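Alginase (PDB 4Q8L) probably cleaves the polysaccharide alginate by beta-elimination, as a bacterial lyase of polysaccharide lyase family 18 that carries a calcium ion. Local coordinates at residues V51-R56 / D170-F175; E67-V72 / G140-L145. One frame throughout, in Å; residues are numbered along the deposited sequence.

Interaction 1: V51-R56 / D170-F175; sequences VKESLR and DSQSYF
Two different first torsions bring Arg56 and Tyr174 together: CG of Arg56 stands opposite its own carbonyl carbon (chi1 -57°) and the chain then runs extended to NE, while a chi1 of 59° lodges CG of Tyr174 between backbone N and carbonyl carbon. The two side chains lie side by side and point the same way. The guanidinium rests flat on the phenol ring, planes 21° apart, with Arg56 CZ 3.8 Å from the Tyr174 ring centroid, a stacked cation-pi pair. Its rotation is fixed at the edge, where Arg56 NE and NH2 both donate to Val51 O (3.1 and 3.0 Å). Arg56 NH1 donates to a water that donates to Gln172 O and OE1. Ser173 O lies 3.4 Å from Arg56 CB. The site lies where strand 44-51 leaves a sheet of the jelly-roll beta-sandwich, running antiparallel to strand 174-177; here Val51 N bonds to Phe175 O at 3.0 Å, almost straight. Beside that bond, Val51 CG2 packs on Phe175 CB at 4.0 Å. A leucine in place of Arg56 would probably leave the Tyr174 face without its cation, Val51 O without two donors and the water held by Gln172 alone of these partners.

Interaction 2: E67-V72 / G140-L145; sequences EATVKV and GETFNL
Strands 62-74 and 142-150 are antiparallel neighbours in the middle of one sheet of the beta-sandwich, and residues 67-72 and 140-145 form one end of their ladder. Ala68 with Leu145 and Val70 with Phe143 are hydrogen-bonded pairs; the shortest of their four bonds runs from Val70 N to Phe143 O, 2.7 Å. Beyond them the regular pattern changes: Val72 N donates to Glu141 O, but Val72 O accepts from Gly140 N, at 2.6 Å. Gly140 has a phi of 99°, at which a side chain would collide with the carbonyl O of the residue before.

The side chains sort onto two faces. On one, the Phe143 ring, with CG set between backbone N and carbonyl carbon (chi1 66°), presents a face to Val70 CB, 4.2 Å from its CZ. Val70 CG2 reaches across to Leu145 CB (3.9 Å), and Val72 CG2 approaches Phe143 CE2 (4.1 Å). This face looks into the sandwich: Phe143 and Leu145 touch Ile82 of strand 79-86 in the opposing sheet, and Phe143 also stacks on Phe159. On the other face, Thr69 and Thr142 bring their CG2 methyls to 3.3 Å, an unusually close approach. Thr69 OG1 sits 2.7 Å from Asn144 OD1 and is also within bonding reach of Asn219 OD1 on strand 213-226, the next strand over. Lys71 crosses Thr142, its CB 3.5 Å from Thr142 OG1.

The chemistry is therefore two-sided: apolar groups face the interior, hydroxyl, amide and amine groups occupy the outer face, and backbone bonds alternate, Ala68, Val70 and Val72 bonding to 140-145 while Thr69 and Lys71 bond to strand 213-226.

In the fold
Interactions 1 and 2 lie about 25 Å apart between centres, with nearest atoms about 6 Å apart, and do not touch; they belong to different sheets of the sandwich. Along the chain, residues 67-72 and 140-145 both fall between the two segments of interaction 1. Phe175 spans part of the gap, since its ring meets Phe66, next to Glu67, and also His85 of strand 79-86, the strand whose Ile82 touches Phe143 and Leu145. In interaction 2 the Glu141 side chain is about 12 Å from the calcium ion, which is held by Asp100, Asp108, Val110, Asn113 and Ile115.

Interaction 1: V51-R56 / D170-F175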
loop_
_atom_site.group_PDB
_atom_site.type_symbol
_atom_site.label_atom_id
_atom_site.label_comp_id
_atom_site.label_asym_id
_atom_site.label_seq_id
_atom_site.Cartn_x
_atom_site.Cartn_y
_atom_site.Cartn_z
ATOM N N VAL A 51 -6.757 -8.482 -4.882
ATOM C CA VAL A 51 -7.020 -9.861 -5.293
ATOM C C VAL A 51 -8.474 -10.226 -4.941
ATOM O O VAL A 51 -8.898 -10.092 -3.792
ATOM C CB VAL A 51 -6.040 -10.853 -4.629
ATOM C CG1 VAL A 51 -6.455 -12.298 -4.916
ATOM C CG2 VAL A 51 -4.598 -10.595 -5.101
ATOM N N LYS A 52 -9.241 -10.671 -5.928
ATOM C CA LYS A 52 -10.667 -10.940 -5.700
ATOM C C LYS A 52 -10.905 -12.074 -4.693
ATOM O O LYS A 52 -10.088 -12.989 -4.561
ATOM C CB LYS A 52 -11.386 -11.235 -7.024
ATOM C CG LYS A 52 -10.969 -12.547 -7.663
ATOM C CD LYS A 52 -11.611 -12.742 -9.033
ATOM C CE LYS A 52 -11.151 -11.696 -10.029
ATOM N NZ LYS A 52 -11.586 -12.070 -11.402
ATOM N N GLU A 53 -12.031 -12.001 -3.989
ATOM C CA GLU A 53 -12.382 -12.983 -2.963
ATOM C C GLU A 53 -12.344 -14.424 -3.477
ATOM O O GLU A 53 -11.934 -15.335 -2.767
ATOM C CB GLU A 53 -13.767 -12.676 -2.383
ATOM C CG GLU A 53 -14.219 -13.648 -1.290
ATOM C CD GLU A 53 -15.575 -13.288 -0.686
ATOM O OE1 GLU A 53 -16.450 -12.766 -1.417
ATOM O OE2 GLU A 53 -15.767 -13.526 0.528
ATOM N N SER A 54 -12.765 -14.616 -4.720
ATOM C CA SER A 54 -12.923 -15.952 -5.279
ATOM C C SER A 54 -11.594 -16.647 -5.550
ATOM O O SER A 54 -11.577 -17.824 -5.926
ATOM C CB SER A 54 -13.750 -15.896 -6.569
ATOM O OG SER A 54 -12.984 -15.366 -7.640
ATOM N N LEU A 55 -10.485 -15.930 -5.367
ATOM C CA LEU A 55 -9.156 -16.524 -5.579
ATOM C C LEU A 55 -8.392 -16.778 -4.281
ATOM O O LEU A 55 -7.361 -17.447 -4.280
ATOM C CB LEU A 55 -8.311 -15.646 -6.510
ATOM C CG LEU A 55 -8.839 -15.473 -7.937
ATOM C CD1 LEU A 55 -8.010 -14.449 -8.699
ATOM C CD2 LEU A 55 -8.825 -16.811 -8.653
ATOM N N ARG A 56 -8.903 -16.242 -3.180
ATOM C CA ARG A 56 -8.147 -16.209 -1.928
ATOM C C ARG A 56 -7.993 -17.560 -1.229
ATOM O O ARG A 56 -8.965 -18.310 -1.068
ATOM C CB ARG A 56 -8.780 -15.212 -0.955
ATOM C CG ARG A 56 -8.875 -13.816 -1.518
ATOM C CD ARG A 56 -9.626 -12.856 -0.596
ATOM N NE ARG A 56 -9.896 -11.608 -1.308
ATOM C CZ ARG A 56 -10.681 -10.632 -0.863
ATOM N NH1 ARG A 56 -11.272 -10.736 0.321
ATOM N NH2 ARG A 56 -10.869 -9.551 -1.602
ATOM N N ASP A 170 -3.209 -16.918 7.768
ATOM C CA ASP A 170 -4.659 -16.733 7.794
ATOM C C ASP A 170 -5.293 -17.413 6.587
ATOM O O ASP A 170 -4.662 -17.519 5.535
ATOM C CB ASP A 170 -5.037 -15.255 7.795
ATOM C CG ASP A 170 -6.539 -15.044 7.736
ATOM O OD1 ASP A 170 -7.104 -14.979 6.608
ATOM O OD2 ASP A 170 -7.152 -14.960 8.821
ATOM N N SER A 171 -6.554 -17.824 6.734
ATOM C CA SER A 171 -7.212 -18.750 5.800
ATOM C C SER A 171 -7.644 -18.182 4.440
ATOM O O SER A 171 -7.718 -18.922 3.447
ATOM C CB SER A 171 -8.421 -19.403 6.480
ATOM O OG SER A 171 -9.337 -18.415 6.915
ATOM N N GLN A 172 -7.953 -16.889 4.394
ATOM C CA GLN A 172 -8.414 -16.265 3.154
ATOM C C GLN A 172 -7.726 -14.925 2.947
ATOM O O GLN A 172 -8.365 -13.877 2.995
ATOM C CB GLN A 172 -9.927 -16.055 3.176
ATOM C CG GLN A 172 -10.733 -17.267 2.748
ATOM C CD GLN A 172 -12.052 -16.871 2.114
ATOM O OE1 GLN A 172 -12.397 -15.686 2.058
ATOM N NE2 GLN A 172 -12.793 -17.856 1.620
ATOM N N SER A 173 -6.422 -14.978 2.710
ATOM C CA SER A 173 -5.593 -13.780 2.639
ATOM C C SER A 173 -5.649 -13.146 1.247
ATOM O O SER A 173 -5.949 -13.815 0.250
ATOM C CB SER A 173 -4.142 -14.145 2.992
ATOM O OG SER A 173 -3.653 -15.124 2.088
ATOM N N TYR A 174 -5.358 -11.854 1.173
ATOM C CA TYR A 174 -5.336 -11.184 -0.120
ATOM C C TYR A 174 -4.355 -10.015 -0.188
ATOM O O TYR A 174 -4.129 -9.307 0.799
ATOM C CB TYR A 174 -6.743 -10.732 -0.536
ATOM C CG TYR A 174 -7.421 -9.782 0.425
ATOM C CD1 TYR A 174 -7.418 -8.411 0.199
ATOM C CD2 TYR A 174 -8.088 -10.259 1.548
ATOM C CE1 TYR A 174 -8.047 -7.541 1.079
ATOM C CE2 TYR A 174 -8.723 -9.399 2.425
ATOM C CZ TYR A 174 -8.703 -8.049 2.187
ATOM O OH TYR A 174 -9.330 -7.201 3.064
ATOM N N PHE A 175 -3.806 -9.822 -1.382
ATOM C CA PHE A 175 -2.850 -8.756 -1.672
ATOM C C PHE A 175 -3.525 -7.569 -2.351
ATOM O O PHE A 175 -4.401 -7.754 -3.196
ATOM C CB PHE A 175 -1.766 -9.303 -2.600
ATOM C CG PHE A 175 -0.668 -8.320 -2.908
ATOM C CD1 PHE A 175 0.202 -7.886 -1.905
ATOM C CD2 PHE A 175 -0.488 -7.849 -4.203
ATOM C CE1 PHE A 175 1.229 -6.989 -2.191
ATOM C CE2 PHE A 175 0.547 -6.954 -4.504
ATOM C CZ PHE A 175 1.402 -6.523 -3.492
HETATM O O HOH W 1 -11.148 -12.706 2.447
#

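Interaction 2: E67-V72 / G140-L145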
loop_
_atom_site.group_PDB
_atom_site.type_symbol
_atom_site.label_atom_id
_atom_site.label_comp_id
_atom_site.label_asym_id
_atom_site.label_seq_id
_atom_site.Cartn_x
_atom_site.Cartn_y
_atom_site.Cartn_z
ATOM N N GLU A 67 5.961 -6.958 -8.600
ATOM C CA GLU A 67 7.048 -6.026 -8.868
ATOM C C GLU A 67 6.547 -4.820 -9.655
ATOM O O GLU A 67 5.701 -4.953 -10.546
ATOM C CB GLU A 67 8.185 -6.705 -9.643
ATOM C CG GLU A 67 8.811 -7.894 -8.931
ATOM C CD GLU A 67 9.893 -8.570 -9.760
ATOM O OE1 GLU A 67 10.574 -9.472 -9.227
ATOM O OE2 GLU A 67 10.063 -8.202 -10.944
ATOM N N ALA A 68 7.085 -3.646 -9.333
ATOM C CA ALA A 68 6.706 -2.431 -10.033
ATOM C C ALA A 68 7.754 -1.351 -9.867
ATOM O O ALA A 68 8.466 -1.311 -8.862
ATOM C CB ALA A 68 5.330 -1.916 -9.545
ATOM N N THR A 69 7.840 -0.499 -10.880
ATOM C CA THR A 69 8.556 0.761 -10.794
ATOM C C THR A 69 7.551 1.798 -10.294
ATOM O O THR A 69 6.493 1.999 -10.899
ATOM C CB THR A 69 9.145 1.154 -12.165
ATOM O OG1 THR A 69 10.155 0.193 -12.535
ATOM C CG2 THR A 69 9.771 2.535 -12.116
ATOM N N VAL A 70 7.878 2.432 -9.176
ATOM C CA VAL A 70 6.920 3.231 -8.441
ATOM C C VAL A 70 7.409 4.666 -8.276
ATOM O O VAL A 70 8.467 4.912 -7.695
ATOM C CB VAL A 70 6.669 2.625 -7.029
ATOM C CG1 VAL A 70 5.556 3.387 -6.297
ATOM C CG2 VAL A 70 6.341 1.134 -7.131
ATOM N N LYS A 71 6.626 5.604 -8.786
ATOM C CA LYS A 71 6.878 7.023 -8.586
ATOM C C LYS A 71 5.860 7.547 -7.580
ATOM O O LYS A 71 4.664 7.285 -7.710
ATOM C CB LYS A 71 6.749 7.768 -9.920
ATOM C CG LYS A 71 7.015 9.270 -9.844
ATOM C CD LYS A 71 6.717 9.964 -11.175
ATOM C CE LYS A 71 7.101 11.444 -11.117
ATOM N NZ LYS A 71 6.466 12.262 -12.193
ATOM N N VAL A 72 6.322 8.277 -6.571
ATOM C CA VAL A 72 5.403 8.827 -5.581
ATOM C C VAL A 72 5.430 10.353 -5.553
ATOM O O VAL A 72 6.483 10.975 -5.382
ATOM C CB VAL A 72 5.695 8.281 -4.163
ATOM C CG1 VAL A 72 4.635 8.773 -3.174
ATOM C CG2 VAL A 72 5.739 6.763 -4.189
ATOM N N GLY A 140 8.123 12.907 -6.080
ATOM C CA GLY A 140 8.527 12.969 -7.470
ATOM C C GLY A 140 9.605 11.965 -7.818
ATOM O O GLY A 140 9.857 11.711 -8.993
ATOM N N GLU A 141 10.247 11.390 -6.804
ATOM C CA GLU A 141 11.241 10.350 -7.048
ATOM C C GLU A 141 10.594 8.996 -7.360
ATOM O O GLU A 141 9.425 8.749 -7.032
ATOM C CB GLU A 141 12.211 10.226 -5.866
ATOM C CG GLU A 141 13.008 11.505 -5.608
ATOM C CD GLU A 141 14.190 11.307 -4.662
ATOM O OE1 GLU A 141 15.211 12.006 -4.852
ATOM O OE2 GLU A 141 14.096 10.472 -3.732
ATOM N N THR A 142 11.377 8.131 -7.998
ATOM C CA THR A 142 10.943 6.804 -8.402
ATOM C C THR A 142 11.833 5.747 -7.745
ATOM O O THR A 142 13.041 5.968 -7.562
ATOM C CB THR A 142 11.037 6.654 -9.943
ATOM O OG1 THR A 142 10.155 7.588 -10.570
ATOM C CG2 THR A 142 10.676 5.253 -10.390
ATOM N N PHE A 143 11.240 4.612 -7.373
ATOM C CA PHE A 143 12.025 3.453 -6.917
ATOM C C PHE A 143 11.411 2.145 -7.403
ATOM O O PHE A 143 10.262 2.119 -7.848
ATOM C CB PHE A 143 12.191 3.437 -5.393
ATOM C CG PHE A 143 10.900 3.232 -4.634
ATOM C CD1 PHE A 143 10.536 1.966 -4.178
ATOM C CD2 PHE A 143 10.063 4.307 -4.358
ATOM C CE1 PHE A 143 9.349 1.774 -3.472
ATOM C CE2 PHE A 143 8.872 4.125 -3.651
ATOM C CZ PHE A 143 8.516 2.857 -3.209
ATOM N N ASN A 144 12.180 1.063 -7.330
ATOM C CA ASN A 144 11.649 -0.253 -7.681
ATOM C C ASN A 144 11.190 -1.031 -6.448
ATOM O O ASN A 144 11.917 -1.134 -5.462
ATOM C CB ASN A 144 12.672 -1.060 -8.484
ATOM C CG ASN A 144 12.899 -0.484 -9.877
ATOM O OD1 ASN A 144 11.962 -0.030 -10.530
ATOM N ND2 ASN A 144 14.148 -0.488 -10.325
ATOM N N LEU A 145 9.976 -1.571 -6.519
ATOM C CA LEU A 145 9.392 -2.320 -5.411
ATOM C C LEU A 145 9.253 -3.800 -5.772
ATOM O O LEU A 145 8.817 -4.130 -6.876
ATOM C CB LEU A 145 8.001 -1.764 -5.072
ATOM C CG LEU A 145 7.197 -2.504 -3.996
ATOM C CD1 LEU A 145 7.878 -2.366 -2.635
ATOM C CD2 LEU A 145 5.740 -2.022 -3.903
#